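Local structure of dihydroxyacetone kinase (Citrobacter freundii, 1UN8) at residues G103-V108 with T174-A179; I156-I161 with Y181-T186; G163-R168 with E311-K316. The protein catalyses the ATP-dependent phosphorylation of dihydroxyacetone to dihydroxyacetone phosphate, using a divalent metal ion, as a step of glycerol fermentation. One frame throughout, in Å; residues are numbered along the deposited sequence.

Contact 1 (G103-V108 with T174-A179); sequences GCLLIV and TVLREA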
loop_
_atom_site.group_PDB
_atom_site.type_symbol
_atom_site.label_atom_id
_atom_site.label_comp_id
_atom_site.label_asym_id
_atom_site.label_seq_id
_atom_site.Cartn_x
_atom_site.Cartn_y
_atom_site.Cartn_z
ATOM N N GLY A 103 -1.848 33.053 16.058
ATOM C CA GLY A 103 -0.575 32.610 15.513
ATOM C C GLY A 103 -0.602 31.187 14.963
ATOM O O GLY A 103 -1.619 30.482 15.049
ATOM N N CYS A 104 0.523 30.759 14.395
ATOM C CA CYS A 104 0.630 29.417 13.835
ATOM C C CYS A 104 1.966 28.756 14.123
ATOM O O CYS A 104 3.001 29.418 14.269
ATOM C CB CYS A 104 0.439 29.445 12.323
ATOM S SG CYS A 104 1.836 30.165 11.457
ATOM N N LEU A 105 1.919 27.431 14.200
ATOM C CA LEU A 105 3.097 26.616 14.436
ATOM C C LEU A 105 3.444 25.879 13.145
ATOM O O LEU A 105 2.618 25.133 12.602
ATOM C CB LEU A 105 2.816 25.599 15.540
ATOM C CG LEU A 105 3.810 24.443 15.599
ATOM C CD1 LEU A 105 5.191 25.008 15.903
ATOM C CD2 LEU A 105 3.389 23.419 16.652
ATOM N N LEU A 106 4.644 26.116 12.628
ATOM C CA LEU A 106 5.084 25.419 11.423
ATOM C C LEU A 106 5.791 24.139 11.909
ATOM O O LEU A 106 6.693 24.203 12.750
ATOM C CB LEU A 106 6.066 26.279 10.621
ATOM C CG LEU A 106 5.605 27.655 10.121
ATOM C CD1 LEU A 106 6.750 28.332 9.371
ATOM C CD2 LEU A 106 4.376 27.527 9.233
ATOM N N ILE A 107 5.356 22.978 11.425
ATOM C CA ILE A 107 5.993 21.723 11.795
ATOM C C ILE A 107 6.792 21.292 10.554
ATOM O O ILE A 107 6.212 20.932 9.512
ATOM C CB ILE A 107 4.958 20.646 12.143
ATOM C CG1 ILE A 107 4.057 21.144 13.287
ATOM C CG2 ILE A 107 5.685 19.329 12.523
ATOM C CD1 ILE A 107 4.064 20.286 14.521
ATOM N N VAL A 108 8.117 21.330 10.660
ATOM C CA VAL A 108 8.975 20.987 9.530
ATOM C C VAL A 108 9.894 19.779 9.717
ATOM O O VAL A 108 10.612 19.685 10.710
ATOM C CB VAL A 108 9.846 22.195 9.149
ATOM C CG1 VAL A 108 10.750 21.852 7.981
ATOM C CG2 VAL A 108 8.950 23.365 8.796
ATOM N N THR A 174 2.118 27.158 24.141
ATOM C CA THR A 174 1.779 25.843 24.677
ATOM C C THR A 174 1.811 24.779 23.581
ATOM O O THR A 174 2.297 23.665 23.788
ATOM C CB THR A 174 0.389 25.875 25.341
ATOM O OG1 THR A 174 0.403 26.856 26.386
ATOM C CG2 THR A 174 0.035 24.509 25.944
ATOM N N VAL A 175 1.287 25.130 22.415
ATOM C CA VAL A 175 1.282 24.214 21.293
ATOM C C VAL A 175 2.732 23.806 21.031
ATOM O O VAL A 175 3.067 22.620 21.019
ATOM C CB VAL A 175 0.691 24.890 20.039
ATOM C CG1 VAL A 175 0.696 23.916 18.871
ATOM C CG2 VAL A 175 -0.728 25.365 20.325
ATOM N N LEU A 176 3.590 24.801 20.841
ATOM C CA LEU A 176 5.001 24.563 20.583
ATOM C C LEU A 176 5.635 23.713 21.674
ATOM O O LEU A 176 6.308 22.729 21.392
ATOM C CB LEU A 176 5.739 25.900 20.471
ATOM C CG LEU A 176 7.270 25.905 20.431
ATOM C CD1 LEU A 176 7.763 25.135 19.222
ATOM C CD2 LEU A 176 7.766 27.349 20.371
ATOM N N ARG A 177 5.409 24.093 22.924
ATOM C CA ARG A 177 5.974 23.379 24.059
ATOM C C ARG A 177 5.663 21.893 23.979
ATOM O O ARG A 177 6.560 21.056 24.013
ATOM C CB ARG A 177 5.416 23.942 25.372
ATOM C CG ARG A 177 6.200 23.529 26.618
ATOM C CD ARG A 177 5.358 23.583 27.910
ATOM N NE ARG A 177 4.695 22.305 28.215
ATOM C CZ ARG A 177 5.326 21.146 28.448
ATOM N NH1 ARG A 177 6.656 21.079 28.416
ATOM N NH2 ARG A 177 4.630 20.042 28.719
ATOM N N GLU A 178 4.379 21.580 23.884
ATOM C CA GLU A 178 3.913 20.201 23.819
ATOM C C GLU A 178 4.403 19.478 22.566
ATOM O O GLU A 178 4.794 18.310 22.623
ATOM C CB GLU A 178 2.380 20.174 23.865
ATOM C CG GLU A 178 1.766 20.642 25.185
ATOM C CD GLU A 178 2.152 19.759 26.358
ATOM O OE1 GLU A 178 2.337 18.536 26.164
ATOM O OE2 GLU A 178 2.258 20.285 27.483
ATOM N N ALA A 179 4.363 20.183 21.439
ATOM C CA ALA A 179 4.800 19.642 20.164
ATOM C C ALA A 179 6.267 19.237 20.263
ATOM O O ALA A 179 6.669 18.165 19.794
ATOM C CB ALA A 179 4.620 20.679 19.075
#

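Contact 2 (I156-I161 with Y181-T186); sequences ILVHKI and YAASNT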
loop_
_atom_site.group_PDB
_atom_site.type_symbol
_atom_site.label_atom_id
_atom_site.label_comp_id
_atom_site.label_asym_id
_atom_site.label_seq_id
_atom_site.Cartn_x
_atom_site.Cartn_y
_atom_site.Cartn_z
ATOM N N ILE A 156 4.239 12.736 11.965
ATOM C CA ILE A 156 2.801 12.816 12.127
ATOM C C ILE A 156 2.370 12.622 13.573
ATOM O O ILE A 156 1.309 13.094 13.973
ATOM C CB ILE A 156 2.050 11.809 11.224
ATOM C CG1 ILE A 156 2.439 10.383 11.600
ATOM C CG2 ILE A 156 2.306 12.136 9.750
ATOM C CD1 ILE A 156 1.251 9.415 11.578
ATOM N N LEU A 157 3.166 11.917 14.366
ATOM C CA LEU A 157 2.790 11.753 15.759
ATOM C C LEU A 157 2.907 13.128 16.396
ATOM O O LEU A 157 2.207 13.442 17.361
ATOM C CB LEU A 157 3.705 10.762 16.468
ATOM C CG LEU A 157 3.614 9.321 15.969
ATOM C CD1 LEU A 157 4.505 8.453 16.851
ATOM C CD2 LEU A 157 2.172 8.832 15.993
ATOM N N VAL A 158 3.789 13.956 15.839
ATOM C CA VAL A 158 3.973 15.304 16.346
ATOM C C VAL A 158 2.756 16.133 15.940
ATOM O O VAL A 158 2.259 16.946 16.723
ATOM C CB VAL A 158 5.269 15.941 15.796
ATOM C CG1 VAL A 158 5.361 17.396 16.215
ATOM C CG2 VAL A 158 6.477 15.184 16.331
ATOM N N HIS A 159 2.262 15.921 14.723
ATOM C CA HIS A 159 1.083 16.655 14.266
ATOM C C HIS A 159 -0.068 16.363 15.231
ATOM O O HIS A 159 -0.798 17.257 15.636
ATOM C CB HIS A 159 0.651 16.211 12.859
ATOM C CG HIS A 159 1.557 16.668 11.757
ATOM N ND1 HIS A 159 2.545 17.611 11.944
ATOM C CD2 HIS A 159 1.571 16.364 10.436
ATOM C CE1 HIS A 159 3.127 17.871 10.785
ATOM N NE2 HIS A 159 2.552 17.130 9.855
ATOM N N LYS A 160 -0.207 15.094 15.592
ATOM C CA LYS A 160 -1.273 14.638 16.475
ATOM C C LYS A 160 -1.314 15.389 17.799
ATOM O O LYS A 160 -2.369 15.846 18.238
ATOM C CB LYS A 160 -1.113 13.140 16.750
ATOM C CG LYS A 160 -2.367 12.464 17.291
ATOM C CD LYS A 160 -3.543 12.661 16.331
ATOM C CE LYS A 160 -4.787 11.934 16.819
ATOM N NZ LYS A 160 -5.286 12.459 18.122
ATOM N N ILE A 161 -0.161 15.493 18.447
ATOM C CA ILE A 161 -0.065 16.186 19.722
ATOM C C ILE A 161 -0.294 17.686 19.550
ATOM O O ILE A 161 -1.052 18.298 20.310
ATOM C CB ILE A 161 1.310 15.913 20.371
ATOM C CG1 ILE A 161 1.250 14.581 21.125
ATOM C CG2 ILE A 161 1.718 17.071 21.258
ATOM C CD1 ILE A 161 0.773 14.725 22.555
ATOM N N TYR A 181 7.824 18.585 23.010
ATOM C CA TYR A 181 7.885 17.501 23.984
ATOM C C TYR A 181 7.611 16.168 23.285
ATOM O O TYR A 181 8.273 15.165 23.557
ATOM C CB TYR A 181 6.864 17.733 25.106
ATOM C CG TYR A 181 6.961 16.739 26.245
ATOM C CD1 TYR A 181 8.127 16.629 27.007
ATOM C CD2 TYR A 181 5.891 15.904 26.562
ATOM C CE1 TYR A 181 8.227 15.709 28.058
ATOM C CE2 TYR A 181 5.976 14.982 27.608
ATOM C CZ TYR A 181 7.144 14.892 28.352
ATOM O OH TYR A 181 7.212 13.991 29.397
ATOM N N ALA A 182 6.631 16.156 22.389
ATOM C CA ALA A 182 6.309 14.934 21.661
ATOM C C ALA A 182 7.500 14.547 20.782
ATOM O O ALA A 182 7.960 13.407 20.800
ATOM C CB ALA A 182 5.064 15.139 20.801
ATOM N N ALA A 183 7.997 15.509 20.018
ATOM C CA ALA A 183 9.131 15.262 19.149
ATOM C C ALA A 183 10.248 14.576 19.935
ATOM O O ALA A 183 10.694 13.489 19.573
ATOM C CB ALA A 183 9.632 16.578 18.553
ATOM N N SER A 184 10.681 15.207 21.021
ATOM C CA SER A 184 11.756 14.672 21.856
ATOM C C SER A 184 11.520 13.247 22.348
ATOM O O SER A 184 12.448 12.569 22.776
ATOM C CB SER A 184 11.985 15.585 23.059
ATOM O OG SER A 184 12.447 16.856 22.641
ATOM N N ASN A 185 10.281 12.794 22.286
ATOM C CA ASN A 185 9.950 11.452 22.732
ATOM C C ASN A 185 9.588 10.534 21.569
ATOM O O ASN A 185 8.968 9.485 21.759
ATOM C CB ASN A 185 8.795 11.517 23.727
ATOM C CG ASN A 185 9.242 11.948 25.110
ATOM O OD1 ASN A 185 9.768 11.143 25.875
ATOM N ND2 ASN A 185 9.050 13.223 25.433
ATOM N N THR A 186 9.985 10.926 20.363
ATOM C CA THR A 186 9.684 10.138 19.186
ATOM C C THR A 186 10.959 9.629 18.529
ATOM O O THR A 186 11.881 10.392 18.249
ATOM C CB THR A 186 8.852 10.966 18.187
ATOM O OG1 THR A 186 7.641 11.386 18.825
ATOM C CG2 THR A 186 8.504 10.140 16.955
#

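Contact 3 (G163-R168 with E311-K316); sequences GYFAER and EESIEK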
loop_
_atom_site.group_PDB
_atom_site.type_symbol
_atom_site.label_atom_id
_atom_site.label_comp_id
_atom_site.label_asym_id
_atom_site.label_seq_id
_atom_site.Cartn_x
_atom_site.Cartn_y
_atom_site.Cartn_z
ATOM N N GLY A 163 -1.926 19.152 17.246
ATOM C CA GLY A 163 -3.325 19.341 16.918
ATOM C C GLY A 163 -4.238 19.296 18.126
ATOM O O GLY A 163 -5.179 20.084 18.232
ATOM N N TYR A 164 -3.966 18.369 19.032
ATOM C CA TYR A 164 -4.766 18.221 20.237
ATOM C C TYR A 164 -4.891 19.559 20.959
ATOM O O TYR A 164 -5.995 20.055 21.182
ATOM C CB TYR A 164 -4.119 17.207 21.176
ATOM C CG TYR A 164 -4.867 17.028 22.472
ATOM C CD1 TYR A 164 -5.960 16.166 22.551
ATOM C CD2 TYR A 164 -4.510 17.751 23.612
ATOM C CE1 TYR A 164 -6.686 16.030 23.739
ATOM C CE2 TYR A 164 -5.229 17.625 24.804
ATOM C CZ TYR A 164 -6.316 16.762 24.862
ATOM O OH TYR A 164 -7.043 16.639 26.031
ATOM N N PHE A 165 -3.754 20.142 21.314
ATOM C CA PHE A 165 -3.734 21.407 22.022
ATOM C C PHE A 165 -4.263 22.586 21.214
ATOM O O PHE A 165 -5.015 23.402 21.738
ATOM C CB PHE A 165 -2.316 21.684 22.528
ATOM C CG PHE A 165 -1.866 20.723 23.598
ATOM C CD1 PHE A 165 -2.331 20.848 24.905
ATOM C CD2 PHE A 165 -1.032 19.653 23.289
ATOM C CE1 PHE A 165 -1.975 19.915 25.891
ATOM C CE2 PHE A 165 -0.670 18.713 24.264
ATOM C CZ PHE A 165 -1.145 18.846 25.569
ATOM N N ALA A 166 -3.890 22.678 19.941
ATOM C CA ALA A 166 -4.352 23.782 19.105
ATOM C C ALA A 166 -5.875 23.843 18.987
ATOM O O ALA A 166 -6.457 24.927 19.068
ATOM C CB ALA A 166 -3.726 23.694 17.719
ATOM N N GLU A 167 -6.517 22.692 18.790
ATOM C CA GLU A 167 -7.973 22.645 18.658
ATOM C C GLU A 167 -8.671 23.076 19.933
ATOM O O GLU A 167 -9.741 23.677 19.892
ATOM C CB GLU A 167 -8.444 21.232 18.286
ATOM C CG GLU A 167 -8.272 20.898 16.814
ATOM C CD GLU A 167 -9.312 21.567 15.931
ATOM O OE1 GLU A 167 -9.067 21.695 14.707
ATOM O OE2 GLU A 167 -10.380 21.949 16.463
ATOM N N ARG A 168 -8.044 22.770 21.063
ATOM C CA ARG A 168 -8.593 23.098 22.363
ATOM C C ARG A 168 -8.226 24.494 22.854
ATOM O O ARG A 168 -8.176 24.748 24.051
ATOM C CB ARG A 168 -8.170 22.026 23.365
ATOM C CG ARG A 168 -8.771 20.687 22.996
ATOM C CD ARG A 168 -8.293 19.523 23.837
ATOM N NE ARG A 168 -9.062 18.327 23.501
ATOM C CZ ARG A 168 -9.068 17.747 22.300
ATOM N NH1 ARG A 168 -8.335 18.243 21.307
ATOM N NH2 ARG A 168 -9.835 16.682 22.085
ATOM N N GLU A 311 4.391 9.540 28.079
ATOM C CA GLU A 311 4.546 10.279 29.320
ATOM C C GLU A 311 3.632 11.497 29.236
ATOM O O GLU A 311 3.399 12.042 28.154
ATOM C CB GLU A 311 6.000 10.757 29.512
ATOM C CG GLU A 311 7.059 9.671 29.772
ATOM C CD GLU A 311 6.890 8.945 31.105
ATOM O OE1 GLU A 311 6.627 9.623 32.120
ATOM O OE2 GLU A 311 7.037 7.700 31.146
ATOM N N GLU A 312 3.104 11.910 30.381
ATOM C CA GLU A 312 2.251 13.084 30.448
ATOM C C GLU A 312 1.046 13.039 29.515
ATOM O O GLU A 312 0.328 12.040 29.423
ATOM C CB GLU A 312 3.081 14.338 30.135
ATOM C CG GLU A 312 4.409 14.453 30.901
ATOM C CD GLU A 312 4.230 14.675 32.402
ATOM O OE1 GLU A 312 3.559 15.662 32.791
ATOM O OE2 GLU A 312 4.767 13.865 33.196
ATOM N N SER A 313 0.852 14.146 28.811
ATOM C CA SER A 313 -0.259 14.322 27.894
ATOM C C SER A 313 -0.170 13.559 26.573
ATOM O O SER A 313 -1.152 13.486 25.837
ATOM C CB SER A 313 -0.421 15.814 27.599
ATOM O OG SER A 313 -0.666 16.546 28.785
ATOM N N ILE A 314 0.992 12.996 26.263
ATOM C CA ILE A 314 1.162 12.283 25.002
ATOM C C ILE A 314 0.034 11.291 24.712
ATOM O O ILE A 314 -0.691 11.444 23.732
ATOM C CB ILE A 314 2.541 11.530 24.943
ATOM C CG1 ILE A 314 3.693 12.536 24.844
ATOM C CG2 ILE A 314 2.582 10.587 23.747
ATOM C CD1 ILE A 314 3.658 13.386 23.603
ATOM N N GLU A 315 -0.116 10.283 25.567
ATOM C CA GLU A 315 -1.137 9.262 25.352
ATOM C C GLU A 315 -2.550 9.815 25.204
ATOM O O GLU A 315 -3.311 9.369 24.348
ATOM C CB GLU A 315 -1.104 8.235 26.483
ATOM C CG GLU A 315 -1.949 7.014 26.192
ATOM C CD GLU A 315 -2.000 6.053 27.355
ATOM O OE1 GLU A 315 -2.405 4.886 27.167
ATOM O OE2 GLU A 315 -1.642 6.472 28.469
ATOM N N LYS A 316 -2.902 10.777 26.046
ATOM C CA LYS A 316 -4.226 11.387 25.992
ATOM C C LYS A 316 -4.442 11.964 24.602
ATOM O O LYS A 316 -5.473 11.732 23.973
ATOM C CB LYS A 316 -4.335 12.499 27.042
ATOM C CG LYS A 316 -5.668 13.235 27.055
ATOM C CD LYS A 316 -5.620 14.468 27.963
ATOM C CE LYS A 316 -5.343 14.095 29.420
ATOM N NZ LYS A 316 -5.409 15.260 30.356
#

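Contact 1 (G103-V108 with T174-A179)
Leu105 reaches from strand 104-109, an inner strand of the mixed sheet next to the edge strand 132-137, toward Val175, Leu176 and Ala179 of helix 172-184, in the helix-on-sheet packing of an alpha/beta layered fold. The strand and helix segments run at 26° to each other, with their axes 9.1 Å apart at closest approach. From the backbone outward, Leu105 CB lies 4.3 Å from Val175 CG1. With chi1 at 163°, CG stands nearly opposite the backbone N, and the side chain extends up to the helix before it forks. At the fork the two methyls part company. CD2 does most of the touching, resting 3.5 Å from Val175 CG1 and 3.9 Å from Ala179 CB, one helical turn further on. CD1 turns to the other flank and meets Leu176 CD1 at 4.2 Å. The forked end of a leucine can thus touch residues one turn apart with one methyl and Leu176 with the other, whereas the small Ala179 lets the helix come down close to the sheet, where it also touches Leu135 of the neighbouring strand. Alternation along the strand sends Leu106 to the other face, against Ala122 of helix 112-127, so that helices pack on both faces. Polar chemistry is left to the helix's far side, where Arg177 NH2 bonds Glu178 OE2 at 2.7 Å, arriving from above the carboxylate plane, 50° out of it.

Contact 2 (I156-I161 with Y181-T186)
Ile161 and Ala182 face each other across the helical hairpin formed by consecutive helices 155-167 and 172-184, with the alanine methyl set against the branch point of the isoleucine. Ala182 CB lies 3.9 Å from Ile161 CB, and CG1 and CG2 stand equally near, so the methyl sits against the fork, touching CB, CG1 and the CG2 methyl alike. One turn earlier, Val158 lies alongside the helix backbone: its CG2 branch, beside its own backbone N and anti to the carbonyl carbon, comes to 3.9 Å from Ala183 CA. The CA atoms of Val158 and Ala182 are 5.8 Å apart, a close approach that alanine methyls are short enough to fit. The Val158 side chain is about 9 Å from that of the substrate-binding Lys109. Leu157 points its CD1 at Thr186 CG2, 4.3 Å away, where helix 172-184 has ended and strand 186-192 begins. Thr186 thus turns its methyl to the leucine and gives its hydroxyl to Ala182 O at 2.8 Å. That carbonyl also accepts from Asn185 N, the two donors approaching from opposite faces of its plane. Asn185 ND2 bonds Tyr181 O at 2.8 Å and lies over the centre of the Tyr181 ring. The chemistry implies a division of labour: apolar carbon packing joins the helices, while the hydrogen bonds of residues 181-186 satisfy the carbonyls of the ending helix locally.

Contact 3 (G163-R168 with E311-K316)
A chi1 of 178° swings the Tyr164 ring away from its own backbone N and out to Lys316, whereas Phe165, with chi1 at -67°, places CG anti to the carbonyl carbon and brings its ring tip to Ser313. Tyr164 OH lies 3.2 Å from Lys316 CD, the two side chains crossing at a slant. Extended chi1 and chi2 carry the lysine CD to the hydroxyl, and the bend at chi3 then turns CE and NZ off along a new direction. The short side chain of Ser313 puts CB directly at the Phe165 ring edge, near its plane and 3.7 Å from CZ. The meeting joins the last turns of helix 155-167 to the link between strand 301-309 and helix 314-319. That link is a type II' beta turn from Glu311 to Ile314, closed by Ile314 N to Glu311 O at 3.2 Å. On the first helix the rings of Tyr164 and Phe165 pack against each other, with Tyr164 CD2 over the centre of the Phe165 ring, and Arg168 CD lies above one face of the Tyr164 ring, toward its rim. Phe165 also meets Tyr170 edge-to-face. Lys316 suits the exposed border, its aliphatic stem packing on Tyr164 with the amine beyond. Arg168 NH1 bonds Tyr164 O at 3.0 Å, the carbonyl oxygen lying close to the guanidinium plane.

How the contacts relate
All three contacts belong to the N-terminal DhaK region, which carries the dihydroxyacetone site, and adjoin one another, with centres 10 to 12 Å apart. Contacts 1 and 2 are buried and share helix 172-184: the first sets it on the sheet, the second on helix 155-167, and Ile107 of the contact 1 strand packs on Val158 and His159 of contact 2. Contact 3 uses the later turns of helix 155-167 and lies nearer the surface, joined to contact 2 where Ile161 meets Ile314. Glu178, from the helix of contact 1, packs on Phe165 of contact 3. Chemistry follows depth: branched aliphatic residues and alanines dominate the two inner contacts, while aromatic rings, a serine and a lysine stem make the outer one.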